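Local atomic coordinates of putative carbohydrate metabolism domain-containing protein (Bacteroides vulgatus, PDB entry 3S30), a protein that is of uncharacterised function but probably acts in carbohydrate metabolism, perhaps as a glycoside hydrolase, and has a galactose-binding-like domain and a bound sodium ion. Residues K257-L262 / H273-A278. Residues are numbered along the deposited sequence; the frame is centred on the assembly and turned at random.
Sequences KDVQML and HENMVA
Leu-262 sets its CD2 methyl squarely over one face of the His-273 imidazole, 3.6 Å from CD2 to the ring centroid and only 3° off the ring normal. This is a CH-pi contact in which the methyl lies almost equally far from all five ring atoms, while the two side chains run past each other in opposite directions. The other methyl of the same leucine, CD1, reaches selenomethionine Met-276, with 3.9 Å between CD1 and SE. With CG anti to the backbone N (chi1 -159°), the His-273 ring can receive at its edge, in plane, a weak hydrogen bond from Asn-275 N to ND1 (3.3 Å), within the type I beta turn from His-273 to Met-276. The turn is closed by the bond from Met-276 N to His-273 O.

Val-259 and Asn-275 come from opposite directions, and CG1 of Val-259 rests over one face of the Asn-275 carboxamide, 3.5 Å from its CG, and touches the imidazole obliquely. ND2 of that amide is hydrogen-bonded to Glu-254 O and Thr-256 OG1, which fix its rotation and tie the turn to the end of strand 247-254, the antiparallel neighbour of strand 276-281, and to the loop after it. In strand 276-281 a classic beta bulge sets Val-277 and Ala-278 opposite Phe-252.

No hydrogen bond links loop 257-262 directly to segment 273-278. Dispersion and methyl-on-ring packing therefore join them, while His-273 ND1 takes a weak bond within the turn, and the two bonds of Asn-275 ND2 go to strand 247-254 and the loop after it.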
ATOM      1  N   LYS A 257     -21.801   4.238 -10.007  1.00 91.09           N
ATOM      2  CA  LYS A 257     -22.666   3.309  -9.275  1.00 94.03           C
ATOM      3  C   LYS A 257     -22.047   1.912  -9.135  1.00 92.29           C
ATOM      4  O   LYS A 257     -21.990   1.371  -8.031  1.00 91.89           O
ATOM      5  CB  LYS A 257     -24.051   3.199  -9.917  1.00 99.25           C
ATOM      6  CG  LYS A 257     -25.160   2.932  -8.892  1.00105.53           C
ATOM      7  CD  LYS A 257     -26.288   2.080  -9.451  1.00113.52           C
ATOM      8  CE  LYS A 257     -27.212   1.611  -8.339  1.00117.89           C
ATOM      9  NZ  LYS A 257     -28.166   0.564  -8.803  1.00124.06           N
ATOM     10  N   ASP A 258     -21.566   1.352 -10.244  1.00 91.85           N
ATOM     11  CA  ASP A 258     -20.975   0.007 -10.243  1.00 90.80           C
ATOM     12  C   ASP A 258     -19.439  -0.016 -10.127  1.00 86.01           C
ATOM     13  O   ASP A 258     -18.826  -1.074 -10.270  1.00 84.73           O
ATOM     14  CB  ASP A 258     -21.446  -0.776 -11.482  1.00 94.12           C
ATOM     15  CG  ASP A 258     -22.861  -1.338 -11.318  1.00 99.81           C
ATOM     16  OD1 ASP A 258     -23.213  -1.772 -10.193  1.00 94.56           O
ATOM     17  OD2 ASP A 258     -23.619  -1.353 -12.316  1.00103.98           O
ATOM     18  N   VAL A 259     -18.830   1.139  -9.852  1.00 83.08           N
ATOM     19  CA  VAL A 259     -17.384   1.241  -9.620  1.00 78.70           C
ATOM     20  C   VAL A 259     -17.125   2.106  -8.387  1.00 75.81           C
ATOM     21  O   VAL A 259     -16.958   3.321  -8.484  1.00 76.23           O
ATOM     22  CB  VAL A 259     -16.658   1.819 -10.851  1.00 78.91           C
ATOM     23  CG1 VAL A 259     -15.198   2.123 -10.536  1.00 74.34           C
ATOM     24  CG2 VAL A 259     -16.781   0.855 -12.045  1.00 78.51           C
ATOM     25  N   GLN A 260     -17.120   1.461  -7.224  1.00 73.80           N
ATOM     26  CA  GLN A 260     -16.950   2.136  -5.942  1.00 71.25           C
ATOM     27  C   GLN A 260     -15.517   2.032  -5.426  1.00 68.27           C
ATOM     28  O   GLN A 260     -15.095   2.844  -4.604  1.00 66.24           O
ATOM     29  CB  GLN A 260     -17.907   1.536  -4.906  1.00 72.26           C
ATOM     30  CG  GLN A 260     -19.366   1.916  -5.114  1.00 78.16           C
ATOM     31  CD  GLN A 260     -19.662   3.341  -4.683  1.00 79.54           C
ATOM     32  OE1 GLN A 260     -19.507   3.684  -3.512  1.00 79.29           O
ATOM     33  NE2 GLN A 260     -20.084   4.179  -5.629  1.00 73.55           N
HETATM   34  N   MSE A 261     -14.791   1.011  -5.889  1.00 67.12           N
HETATM   35  CA  MSE A 261     -13.406   0.788  -5.510  1.00 63.88           C
HETATM   36  C   MSE A 261     -12.615   0.269  -6.710  1.00 63.20           C
HETATM   37  O   MSE A 261     -13.171  -0.384  -7.587  1.00 65.07           O
HETATM   38  CB  MSE A 261     -13.329  -0.234  -4.370  1.00 63.70           C
HETATM   39  CG  MSE A 261     -14.030   0.181  -3.073  1.00 61.44           C
HETATM   40 SE   MSE A 261     -13.116   1.608  -2.127  0.75 53.99          SE
HETATM   41  CE  MSE A 261     -11.636   0.575  -1.312  1.00 51.96           C
ATOM     42  N   LEU A 262     -11.323   0.586  -6.750  1.00 61.37           N
ATOM     43  CA  LEU A 262     -10.393  -0.087  -7.653  1.00 61.45           C
ATOM     44  C   LEU A 262      -9.652  -1.140  -6.839  1.00 59.39           C
ATOM     45  O   LEU A 262      -9.854  -1.245  -5.625  1.00 57.37           O
ATOM     46  CB  LEU A 262      -9.406   0.899  -8.287  1.00 60.34           C
ATOM     47  CG  LEU A 262     -10.023   2.051  -9.093  1.00 62.63           C
ATOM     48  CD1 LEU A 262      -8.912   2.928  -9.679  1.00 56.58           C
ATOM     49  CD2 LEU A 262     -10.971   1.538 -10.203  1.00 60.48           C
ATOM     50  N   HIS A 273      -7.733   2.956 -16.242  1.00 74.86           N
ATOM     51  CA  HIS A 273      -9.090   2.556 -15.867  1.00 74.43           C
ATOM     52  C   HIS A 273     -10.015   3.671 -16.317  1.00 76.50           C
ATOM     53  O   HIS A 273      -9.612   4.825 -16.367  1.00 78.67           O
ATOM     54  CB  HIS A 273      -9.217   2.337 -14.349  1.00 70.51           C
ATOM     55  CG  HIS A 273     -10.371   1.468 -13.961  1.00 65.88           C
ATOM     56  ND1 HIS A 273     -11.662   1.943 -13.862  1.00 69.10           N
ATOM     57  CD2 HIS A 273     -10.434   0.149 -13.667  1.00 64.30           C
ATOM     58  CE1 HIS A 273     -12.470   0.953 -13.522  1.00 68.17           C
ATOM     59  NE2 HIS A 273     -11.749  -0.146 -13.399  1.00 66.75           N
ATOM     60  N   GLU A 274     -11.252   3.340 -16.649  1.00 79.74           N
ATOM     61  CA  GLU A 274     -12.180   4.341 -17.193  1.00 81.68           C
ATOM     62  C   GLU A 274     -12.603   5.379 -16.133  1.00 79.05           C
ATOM     63  O   GLU A 274     -13.014   6.480 -16.473  1.00 78.23           O
ATOM     64  CB  GLU A 274     -13.392   3.643 -17.821  1.00 84.99           C
ATOM     65  CG  GLU A 274     -14.053   4.410 -18.976  1.00 91.46           C
ATOM     66  CD  GLU A 274     -14.781   3.498 -19.974  1.00 99.61           C
ATOM     67  OE1 GLU A 274     -14.804   2.262 -19.763  1.00 94.25           O
ATOM     68  OE2 GLU A 274     -15.323   4.023 -20.980  1.00103.80           O
ATOM     69  N   ASN A 275     -12.458   5.040 -14.851  1.00 76.79           N
ATOM     70  CA  ASN A 275     -12.787   5.966 -13.763  1.00 74.96           C
ATOM     71  C   ASN A 275     -11.608   6.810 -13.299  1.00 72.16           C
ATOM     72  O   ASN A 275     -11.802   7.785 -12.560  1.00 70.83           O
ATOM     73  CB  ASN A 275     -13.389   5.208 -12.580  1.00 74.33           C
ATOM     74  CG  ASN A 275     -14.752   4.624 -12.904  1.00 77.84           C
ATOM     75  OD1 ASN A 275     -14.871   3.760 -13.773  1.00 84.31           O
ATOM     76  ND2 ASN A 275     -15.791   5.109 -12.229  1.00 72.59           N
HETATM   77  N   MSE A 276     -10.407   6.453 -13.759  1.00 69.93           N
HETATM   78  CA  MSE A 276      -9.173   7.124 -13.355  1.00 68.66           C
HETATM   79  C   MSE A 276      -9.100   8.598 -13.775  1.00 69.62           C
HETATM   80  O   MSE A 276      -9.398   8.943 -14.915  1.00 72.73           O
HETATM   81  CB  MSE A 276      -7.947   6.358 -13.891  1.00 67.97           C
HETATM   82  CG  MSE A 276      -7.487   5.188 -12.996  1.00 65.66           C
HETATM   83 SE   MSE A 276      -6.784   5.757 -11.266  0.75 57.73          SE
HETATM   84  CE  MSE A 276      -5.507   7.083 -11.892  1.00 65.95           C
ATOM     85  N   VAL A 277      -8.688   9.458 -12.841  1.00 68.77           N
ATOM     86  CA  VAL A 277      -8.567  10.903 -13.089  1.00 69.61           C
ATOM     87  C   VAL A 277      -7.105  11.369 -12.987  1.00 68.76           C
ATOM     88  O   VAL A 277      -6.606  12.052 -13.881  1.00 70.63           O
ATOM     89  CB  VAL A 277      -9.460  11.714 -12.126  1.00 70.21           C
ATOM     90  CG1 VAL A 277      -9.375  13.205 -12.429  1.00 70.39           C
ATOM     91  CG2 VAL A 277     -10.914  11.236 -12.210  1.00 67.66           C
ATOM     92  N   ALA A 278      -6.419  10.994 -11.912  1.00 65.73           N
ATOM     93  CA  ALA A 278      -4.985  11.270 -11.791  1.00 65.14           C
ATOM     94  C   ALA A 278      -4.225  10.154 -11.069  1.00 62.61           C
ATOM     95  O   ALA A 278      -4.782   9.430 -10.249  1.00 59.95           O
ATOM     96  CB  ALA A 278      -4.746  12.621 -11.092  1.00 65.00           C
TER